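Local atomic coordinates of putative membrane transport protein (Vibrio parahaemolyticus RIMD 2210633, PDB entry 3CK6), a protein that probably carries zinc ions into the cell together with protons, as a homopentameric membrane transporter of the CorA family whose cytoplasmic domain is a funnel. Residues C36-P41 with S97-Y102; R44-D49 with A106-R111. The protein carries 1 engineered substitution. All blocks are in the same frame, centred on the assembly; numbering follows the deposited sequence.

How the contacts relate
Both contacts reach one mixed sheet of the cytoplasmic domain, and their centres lie about 7 Å apart. Along the chain the order is 36-41, 44-49, 97-102, 106-111, so the segments alternate between the contacts. Strand 32-37 leads into helix 43-49, and strand 96-103 is followed by strand 106-111. In the sheet, strand 106-111 lies between the other two, parallel to 32-37 and antiparallel to 96-103. Contact 1 therefore reaches across this middle strand, and contact 2 sets the helix against it. Probable backbone hydrogen bonds connect the two, from Arg38 N to Arg111 O and from Leu101 N to Ile108 O. Together they join three strands and a helix within one subunit, untouched by the other four.

Contact 1 of 2, residues C36-P41 with S97-Y102; sequences CERLHP and SIRILY
Arg38 and Arg99 lay their guanidinium groups face to face. The planes are only 12° apart and the centres 3.9 Å. The two side chains meet at about a right angle, yet their flat ends are stacked. Arg38 NE sits over the centre of the Arg99 group, 3.5 Å from Arg99 CZ. Arg99 is extended from CG to NE, whereas Arg38 bends at chi3 (71°), which turns its flat end over its neighbour.

The outer edge of Arg38 faces the backbone of Ser97. NH1 and NH2 both donate to Ser97 O, each at 3.0 Å. Neither bond is straight, and both nitrogens reach the oxygen from the same face of its carbonyl plane. Ser97 also steadies the other arginine: Arg99 NE donates to Ser97 OG at 3.1 Å, in the guanidinium plane and nearly straight (165°). At the far end Arg99 NH1 binds the carbonyl oxygens of Leu60 and Ala62, which ties strand 96-103 to the end of helix 54-60 and the loop after it.

Two like charges thus share a buried site. The carbonyl and hydroxyl oxygens bound at their edges probably offset the repulsion and fix how the two planes are turned, nearly parallel.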
ATOM      1  N   CYS E  36     -30.820  12.311 -20.090  1.00 26.19           N
ATOM      2  CA  CYS E  36     -31.887  12.853 -19.219  1.00 26.91           C
ATOM      3  C   CYS E  36     -31.424  13.850 -18.148  1.00 27.43           C
ATOM      4  O   CYS E  36     -30.269  13.829 -17.727  1.00 26.57           O
ATOM      5  CB  CYS E  36     -32.629  11.727 -18.501  1.00 26.72           C
ATOM      6  SG  CYS E  36     -33.169  10.403 -19.606  1.00 30.07           S
ATOM      7  N   GLU E  37     -32.364  14.699 -17.723  1.00 27.78           N
ATOM      8  CA  GLU E  37     -32.192  15.594 -16.580  1.00 29.62           C
ATOM      9  C   GLU E  37     -32.415  14.820 -15.276  1.00 30.11           C
ATOM     10  O   GLU E  37     -33.510  14.345 -15.005  1.00 30.14           O
ATOM     11  CB  GLU E  37     -33.158  16.785 -16.666  1.00 29.65           C
ATOM     12  CG  GLU E  37     -32.981  17.684 -17.905  1.00 31.12           C
ATOM     13  CD  GLU E  37     -31.832  18.688 -17.791  1.00 34.28           C
ATOM     14  OE1 GLU E  37     -30.893  18.447 -16.996  1.00 34.16           O
ATOM     15  OE2 GLU E  37     -31.871  19.722 -18.504  1.00 32.33           O
ATOM     16  N   ARG E  38     -31.362  14.681 -14.484  1.00 30.45           N
ATOM     17  CA  ARG E  38     -31.434  13.906 -13.256  1.00 31.72           C
ATOM     18  C   ARG E  38     -32.378  14.521 -12.210  1.00 32.16           C
ATOM     19  O   ARG E  38     -32.991  13.786 -11.429  1.00 32.89           O
ATOM     20  CB  ARG E  38     -30.031  13.709 -12.677  1.00 31.96           C
ATOM     21  CG  ARG E  38     -29.965  12.910 -11.385  1.00 33.69           C
ATOM     22  CD  ARG E  38     -28.580  12.308 -11.169  1.00 33.19           C
ATOM     23  NE  ARG E  38     -27.596  13.341 -10.827  1.00 34.88           N
ATOM     24  CZ  ARG E  38     -26.571  13.689 -11.603  1.00 34.87           C
ATOM     25  NH1 ARG E  38     -25.747  14.642 -11.184  1.00 36.07           N
ATOM     26  NH2 ARG E  38     -26.373  13.095 -12.793  1.00 30.04           N
ATOM     27  N   LEU E  39     -32.515  15.848 -12.211  1.00 32.72           N
ATOM     28  CA  LEU E  39     -33.310  16.547 -11.191  1.00 33.84           C
ATOM     29  C   LEU E  39     -34.765  16.805 -11.551  1.00 33.96           C
ATOM     30  O   LEU E  39     -35.504  17.396 -10.778  1.00 35.00           O
ATOM     31  CB  LEU E  39     -32.632  17.867 -10.770  1.00 33.99           C
ATOM     32  CG  LEU E  39     -31.267  17.723 -10.090  1.00 36.18           C
ATOM     33  CD1 LEU E  39     -30.706  19.090  -9.702  1.00 38.45           C
ATOM     34  CD2 LEU E  39     -31.329  16.800  -8.869  1.00 37.08           C
ATOM     35  N   HIS E  40     -35.191  16.346 -12.715  1.00 34.36           N
ATOM     36  CA  HIS E  40     -36.558  16.563 -13.149  1.00 34.20           C
ATOM     37  C   HIS E  40     -37.508  15.642 -12.382  1.00 34.23           C
ATOM     38  O   HIS E  40     -37.242  14.440 -12.298  1.00 34.75           O
ATOM     39  CB  HIS E  40     -36.666  16.300 -14.644  1.00 33.80           C
ATOM     40  CG  HIS E  40     -37.910  16.851 -15.260  1.00 32.27           C
ATOM     41  ND1 HIS E  40     -39.136  16.237 -15.126  1.00 30.78           N
ATOM     42  CD2 HIS E  40     -38.118  17.957 -16.012  1.00 31.21           C
ATOM     43  CE1 HIS E  40     -40.050  16.947 -15.762  1.00 31.74           C
ATOM     44  NE2 HIS E  40     -39.456  17.988 -16.319  1.00 32.08           N
ATOM     45  N   PRO E  41     -38.622  16.195 -11.847  1.00 34.23           N
ATOM     46  CA  PRO E  41     -39.641  15.434 -11.104  1.00 33.79           C
ATOM     47  C   PRO E  41     -40.094  14.133 -11.772  1.00 32.95           C
ATOM     48  O   PRO E  41     -40.471  13.190 -11.071  1.00 33.35           O
ATOM     49  CB  PRO E  41     -40.842  16.401 -11.029  1.00 34.19           C
ATOM     50  CG  PRO E  41     -40.485  17.583 -11.900  1.00 35.42           C
ATOM     51  CD  PRO E  41     -38.983  17.621 -11.929  1.00 34.36           C
ATOM     52  N   SER E  97     -21.352  15.278 -11.872  1.00 31.05           N
ATOM     53  CA  SER E  97     -21.562  13.833 -11.896  1.00 29.75           C
ATOM     54  C   SER E  97     -22.477  13.429 -13.063  1.00 29.35           C
ATOM     55  O   SER E  97     -23.583  13.971 -13.218  1.00 29.08           O
ATOM     56  CB  SER E  97     -22.154  13.364 -10.574  1.00 29.37           C
ATOM     57  OG  SER E  97     -22.313  11.960 -10.623  1.00 29.71           O
ATOM     58  N   ILE E  98     -21.990  12.486 -13.871  1.00 28.32           N
ATOM     59  CA  ILE E  98     -22.751  11.896 -14.969  1.00 28.63           C
ATOM     60  C   ILE E  98     -23.039  10.441 -14.552  1.00 27.87           C
ATOM     61  O   ILE E  98     -22.116   9.665 -14.275  1.00 26.75           O
ATOM     62  CB  ILE E  98     -21.957  11.914 -16.296  1.00 29.01           C
ATOM     63  CG1 ILE E  98     -21.636  13.337 -16.783  1.00 31.60           C
ATOM     64  CG2 ILE E  98     -22.693  11.052 -17.400  1.00 29.63           C
ATOM     65  CD1 ILE E  98     -22.843  14.244 -16.934  1.00 36.90           C
ATOM     66  N   ARG E  99     -24.314  10.097 -14.447  1.00 27.65           N
ATOM     67  CA  ARG E  99     -24.665   8.789 -13.942  1.00 27.38           C
ATOM     68  C   ARG E  99     -25.378   7.999 -15.029  1.00 27.18           C
ATOM     69  O   ARG E  99     -26.399   8.410 -15.577  1.00 26.90           O
ATOM     70  CB  ARG E  99     -25.459   8.891 -12.672  1.00 28.11           C
ATOM     71  CG  ARG E  99     -24.797   9.899 -11.705  1.00 27.29           C
ATOM     72  CD  ARG E  99     -25.447   9.849 -10.437  1.00 29.72           C
ATOM     73  NE  ARG E  99     -25.015  10.954  -9.594  1.00 29.39           N
ATOM     74  CZ  ARG E  99     -25.713  11.390  -8.558  1.00 27.73           C
ATOM     75  NH1 ARG E  99     -26.895  10.846  -8.281  1.00 27.20           N
ATOM     76  NH2 ARG E  99     -25.252  12.413  -7.839  1.00 27.42           N
ATOM     77  N   ILE E 100     -24.793   6.862 -15.330  1.00 26.85           N
ATOM     78  CA  ILE E 100     -25.159   6.125 -16.506  1.00 27.68           C
ATOM     79  C   ILE E 100     -25.630   4.729 -16.114  1.00 28.15           C
ATOM     80  O   ILE E 100     -24.947   4.020 -15.364  1.00 27.55           O
ATOM     81  CB  ILE E 100     -23.933   5.981 -17.467  1.00 27.82           C
ATOM     82  CG1 ILE E 100     -23.422   7.348 -17.928  1.00 29.00           C
ATOM     83  CG2 ILE E 100     -24.254   4.996 -18.640  1.00 27.32           C
ATOM     84  CD1 ILE E 100     -22.192   7.224 -18.784  1.00 29.69           C
ATOM     85  N   LEU E 101     -26.777   4.342 -16.662  1.00 28.38           N
ATOM     86  CA  LEU E 101     -27.324   3.006 -16.503  1.00 29.57           C
ATOM     87  C   LEU E 101     -27.248   2.306 -17.839  1.00 29.31           C
ATOM     88  O   LEU E 101     -27.672   2.862 -18.847  1.00 30.16           O
ATOM     89  CB  LEU E 101     -28.802   3.128 -16.079  1.00 30.01           C
ATOM     90  CG  LEU E 101     -29.550   2.059 -15.284  1.00 33.21           C
ATOM     91  CD1 LEU E 101     -28.909   1.815 -13.925  1.00 33.93           C
ATOM     92  CD2 LEU E 101     -31.018   2.484 -15.093  1.00 31.52           C
ATOM     93  N   TYR E 102     -26.700   1.090 -17.873  1.00 29.19           N
ATOM     94  CA  TYR E 102     -26.898   0.203 -19.038  1.00 28.31           C
ATOM     95  C   TYR E 102     -27.915  -0.842 -18.591  1.00 28.66           C
ATOM     96  O   TYR E 102     -27.662  -1.603 -17.671  1.00 27.89           O
ATOM     97  CB  TYR E 102     -25.582  -0.433 -19.490  1.00 28.48           C
ATOM     98  CG  TYR E 102     -25.664  -1.389 -20.693  1.00 29.39           C
ATOM     99  CD1 TYR E 102     -26.178  -0.963 -21.924  1.00 30.31           C
ATOM    100  CD2 TYR E 102     -25.174  -2.681 -20.608  1.00 28.68           C
ATOM    101  CE1 TYR E 102     -26.250  -1.826 -23.030  1.00 27.60           C
ATOM    102  CE2 TYR E 102     -25.216  -3.570 -21.736  1.00 27.85           C
ATOM    103  CZ  TYR E 102     -25.754  -3.116 -22.935  1.00 27.78           C
ATOM    104  OH  TYR E 102     -25.820  -3.933 -24.039  1.00 29.80           O
TER

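Contact 2 of 2, residues R44-D49 with A106-R111; sequences RGWLED and ALISTR. Engineered in segment 44-49: Gly45 (natural residue Ser).
Ile108 carries this contact from the strand side, meeting Leu47 and Trp46 of the helix. Its CD1 lies 3.8 Å from Leu47 CD2. The same methyl is 4.1 Å from Trp46 CZ3, and Ile108 CG2 is equally far from that ring carbon. Both branches of the isoleucine thus reach one corner of the indole. The approach of CD1 to the ring is oblique. Trp46 and Ile108 point at each other from the helix and the strand, while Leu47 runs alongside Ile108 in the opposing sense. CG1 of Ile108 stands anti to its carbonyl carbon (chi1 -57°), and this carries CD1 out to both helix residues.

The next shell fixes the indole. Trp46 NE1 donates to the carbonyl oxygen of Glu26, and the ring meets those of Phe6 and Tyr34. Leu47 also packs on Val57 and Leu60 of helix 54-60. The strand is held by its neighbours in the sheet: Ser109 shares backbone hydrogen bonds with Tyr34 and Cys36 of strand 32-37.

On the helix itself, Arg44 NH2 forms a salt bridge with Glu48 OE1 at 3.1 Å, one turn on. The oxygen lies at the edge of the guanidinium, near its plane. The same nitrogen also pairs with Asp58, which links helix 43-49 to helix 54-60. Gly45, in the same turn, is engineered; the natural residue is serine.

Between helix and strand the contact is wholly apolar. Dispersion and burial of apolar surface hold the methyls and the indole together. The bond from the indole N-H to Glu26 and the pairing of the strand probably set how the groups face each other.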
ATOM      1  N   ARG E  44     -37.758   9.708 -12.136  1.00 27.35           N
ATOM      2  CA  ARG E  44     -37.953   8.528 -11.303  1.00 28.29           C
ATOM      3  C   ARG E  44     -39.134   7.669 -11.773  1.00 27.94           C
ATOM      4  O   ARG E  44     -39.039   6.437 -11.801  1.00 27.71           O
ATOM      5  CB  ARG E  44     -38.156   8.904  -9.827  1.00 28.70           C
ATOM      6  CG  ARG E  44     -38.525   7.705  -8.958  1.00 29.56           C
ATOM      7  CD  ARG E  44     -38.680   8.097  -7.499  1.00 31.90           C
ATOM      8  NE  ARG E  44     -37.406   8.457  -6.886  1.00 32.06           N
ATOM      9  CZ  ARG E  44     -36.551   7.590  -6.342  1.00 33.31           C
ATOM     10  NH1 ARG E  44     -35.428   8.044  -5.787  1.00 30.97           N
ATOM     11  NH2 ARG E  44     -36.818   6.275  -6.354  1.00 31.84           N
ATOM     12  N   GLY E  45     -40.251   8.316 -12.109  1.00 27.96           N
ATOM     13  CA  GLY E  45     -41.455   7.596 -12.536  1.00 27.68           C
ATOM     14  C   GLY E  45     -41.203   6.809 -13.806  1.00 28.24           C
ATOM     15  O   GLY E  45     -41.583   5.629 -13.922  1.00 28.01           O
ATOM     16  N   TRP E  46     -40.555   7.469 -14.761  1.00 27.18           N
ATOM     17  CA  TRP E  46     -40.185   6.841 -16.019  1.00 27.95           C
ATOM     18  C   TRP E  46     -39.299   5.612 -15.807  1.00 27.62           C
ATOM     19  O   TRP E  46     -39.572   4.546 -16.364  1.00 27.35           O
ATOM     20  CB  TRP E  46     -39.486   7.863 -16.904  1.00 27.14           C
ATOM     21  CG  TRP E  46     -39.123   7.385 -18.250  1.00 27.56           C
ATOM     22  CD1 TRP E  46     -39.971   7.100 -19.287  1.00 27.95           C
ATOM     23  CD2 TRP E  46     -37.798   7.159 -18.738  1.00 27.47           C
ATOM     24  NE1 TRP E  46     -39.246   6.693 -20.390  1.00 28.33           N
ATOM     25  CE2 TRP E  46     -37.913   6.718 -20.078  1.00 27.52           C
ATOM     26  CE3 TRP E  46     -36.523   7.276 -18.167  1.00 28.63           C
ATOM     27  CZ2 TRP E  46     -36.801   6.424 -20.860  1.00 25.60           C
ATOM     28  CZ3 TRP E  46     -35.414   6.970 -18.944  1.00 27.57           C
ATOM     29  CH2 TRP E  46     -35.569   6.529 -20.280  1.00 26.98           C
ATOM     30  N   LEU E  47     -38.264   5.762 -14.983  1.00 28.07           N
ATOM     31  CA  LEU E  47     -37.326   4.659 -14.696  1.00 28.39           C
ATOM     32  C   LEU E  47     -38.030   3.455 -14.052  1.00 28.74           C
ATOM     33  O   LEU E  47     -37.829   2.302 -14.464  1.00 27.81           O
ATOM     34  CB  LEU E  47     -36.176   5.161 -13.807  1.00 28.51           C
ATOM     35  CG  LEU E  47     -35.164   6.090 -14.497  1.00 29.26           C
ATOM     36  CD1 LEU E  47     -34.234   6.723 -13.496  1.00 30.30           C
ATOM     37  CD2 LEU E  47     -34.355   5.350 -15.564  1.00 29.81           C
ATOM     38  N   GLU E  48     -38.877   3.737 -13.064  1.00 29.44           N
ATOM     39  CA  GLU E  48     -39.649   2.687 -12.396  1.00 31.02           C
ATOM     40  C   GLU E  48     -40.725   2.067 -13.292  1.00 31.06           C
ATOM     41  O   GLU E  48     -40.903   0.845 -13.283  1.00 30.45           O
ATOM     42  CB  GLU E  48     -40.214   3.178 -11.060  1.00 31.02           C
ATOM     43  CG  GLU E  48     -39.093   3.390 -10.038  1.00 32.76           C
ATOM     44  CD  GLU E  48     -39.558   4.001  -8.718  1.00 33.38           C
ATOM     45  OE1 GLU E  48     -38.675   4.325  -7.893  1.00 38.44           O
ATOM     46  OE2 GLU E  48     -40.776   4.162  -8.509  1.00 37.04           O
ATOM     47  N   ASP E  49     -41.407   2.891 -14.088  1.00 31.45           N
ATOM     48  CA  ASP E  49     -42.355   2.379 -15.085  1.00 32.04           C
ATOM     49  C   ASP E  49     -41.679   1.387 -16.035  1.00 31.87           C
ATOM     50  O   ASP E  49     -42.307   0.434 -16.501  1.00 32.20           O
ATOM     51  CB  ASP E  49     -42.969   3.527 -15.902  1.00 32.44           C
ATOM     52  CG  ASP E  49     -44.130   4.231 -15.183  1.00 34.02           C
ATOM     53  OD1 ASP E  49     -44.632   3.759 -14.126  1.00 33.89           O
ATOM     54  OD2 ASP E  49     -44.545   5.288 -15.699  1.00 35.03           O
ATOM     55  N   ALA E 106     -30.187  -0.790 -23.309  1.00 26.65           N
ATOM     56  CA  ALA E 106     -30.227   0.657 -23.563  1.00 26.52           C
ATOM     57  C   ALA E 106     -29.247   1.379 -22.661  1.00 27.23           C
ATOM     58  O   ALA E 106     -28.986   0.944 -21.536  1.00 28.53           O
ATOM     59  CB  ALA E 106     -31.622   1.199 -23.314  1.00 26.68           C
ATOM     60  N   LEU E 107     -28.753   2.512 -23.140  1.00 26.65           N
ATOM     61  CA  LEU E 107     -27.885   3.372 -22.361  1.00 28.07           C
ATOM     62  C   LEU E 107     -28.686   4.576 -21.928  1.00 27.65           C
ATOM     63  O   LEU E 107     -29.175   5.310 -22.773  1.00 28.58           O
ATOM     64  CB  LEU E 107     -26.723   3.839 -23.231  1.00 27.96           C
ATOM     65  CG  LEU E 107     -25.256   3.712 -22.809  1.00 32.08           C
ATOM     66  CD1 LEU E 107     -24.571   5.100 -22.831  1.00 35.23           C
ATOM     67  CD2 LEU E 107     -25.027   2.940 -21.500  1.00 31.79           C
ATOM     68  N   ILE E 108     -28.830   4.757 -20.623  1.00 27.80           N
ATOM     69  CA  ILE E 108     -29.519   5.910 -20.041  1.00 27.82           C
ATOM     70  C   ILE E 108     -28.474   6.709 -19.264  1.00 28.18           C
ATOM     71  O   ILE E 108     -27.887   6.203 -18.306  1.00 27.64           O
ATOM     72  CB  ILE E 108     -30.644   5.498 -19.057  1.00 27.65           C
ATOM     73  CG1 ILE E 108     -31.688   4.582 -19.717  1.00 27.25           C
ATOM     74  CG2 ILE E 108     -31.322   6.718 -18.458  1.00 28.26           C
ATOM     75  CD1 ILE E 108     -32.649   3.970 -18.666  1.00 29.14           C
ATOM     76  N   SER E 109     -28.236   7.942 -19.697  1.00 28.66           N
ATOM     77  CA  SER E 109     -27.332   8.823 -18.982  1.00 29.41           C
ATOM     78  C   SER E 109     -28.105   9.982 -18.380  1.00 30.06           C
ATOM     79  O   SER E 109     -29.090  10.457 -18.965  1.00 30.12           O
ATOM     80  CB  SER E 109     -26.194   9.315 -19.888  1.00 29.84           C
ATOM     81  OG  SER E 109     -26.694  10.054 -20.978  1.00 29.13           O
ATOM     82  N   THR E 110     -27.663  10.426 -17.199  1.00 30.17           N
ATOM     83  CA  THR E 110     -28.360  11.464 -16.452  1.00 30.54           C
ATOM     84  C   THR E 110     -27.359  12.546 -16.075  1.00 29.78           C
ATOM     85  O   THR E 110     -26.181  12.255 -15.805  1.00 30.27           O
ATOM     86  CB  THR E 110     -29.080  10.954 -15.162  1.00 31.32           C
ATOM     87  OG1 THR E 110     -28.115  10.586 -14.156  1.00 32.95           O
ATOM     88  CG2 THR E 110     -30.040   9.787 -15.446  1.00 32.29           C
ATOM     89  N   ARG E 111     -27.818  13.790 -16.110  1.00 29.91           N
ATOM     90  CA  ARG E 111     -26.967  14.919 -15.815  1.00 30.09           C
ATOM     91  C   ARG E 111     -27.689  15.908 -14.900  1.00 30.77           C
ATOM     92  O   ARG E 111     -28.919  15.923 -14.817  1.00 30.34           O
ATOM     93  CB  ARG E 111     -26.549  15.619 -17.128  1.00 30.15           C
ATOM     94  CG  ARG E 111     -27.714  16.306 -17.871  1.00 31.41           C
ATOM     95  CD  ARG E 111     -27.384  17.749 -18.107  1.00 32.25           C
ATOM     96  NE  ARG E 111     -28.487  18.569 -18.607  1.00 30.42           N
ATOM     97  CZ  ARG E 111     -28.538  19.065 -19.845  1.00 30.95           C
ATOM     98  NH1 ARG E 111     -27.560  18.797 -20.714  1.00 30.90           N
ATOM     99  NH2 ARG E 111     -29.564  19.819 -20.223  1.00 29.55           N
TER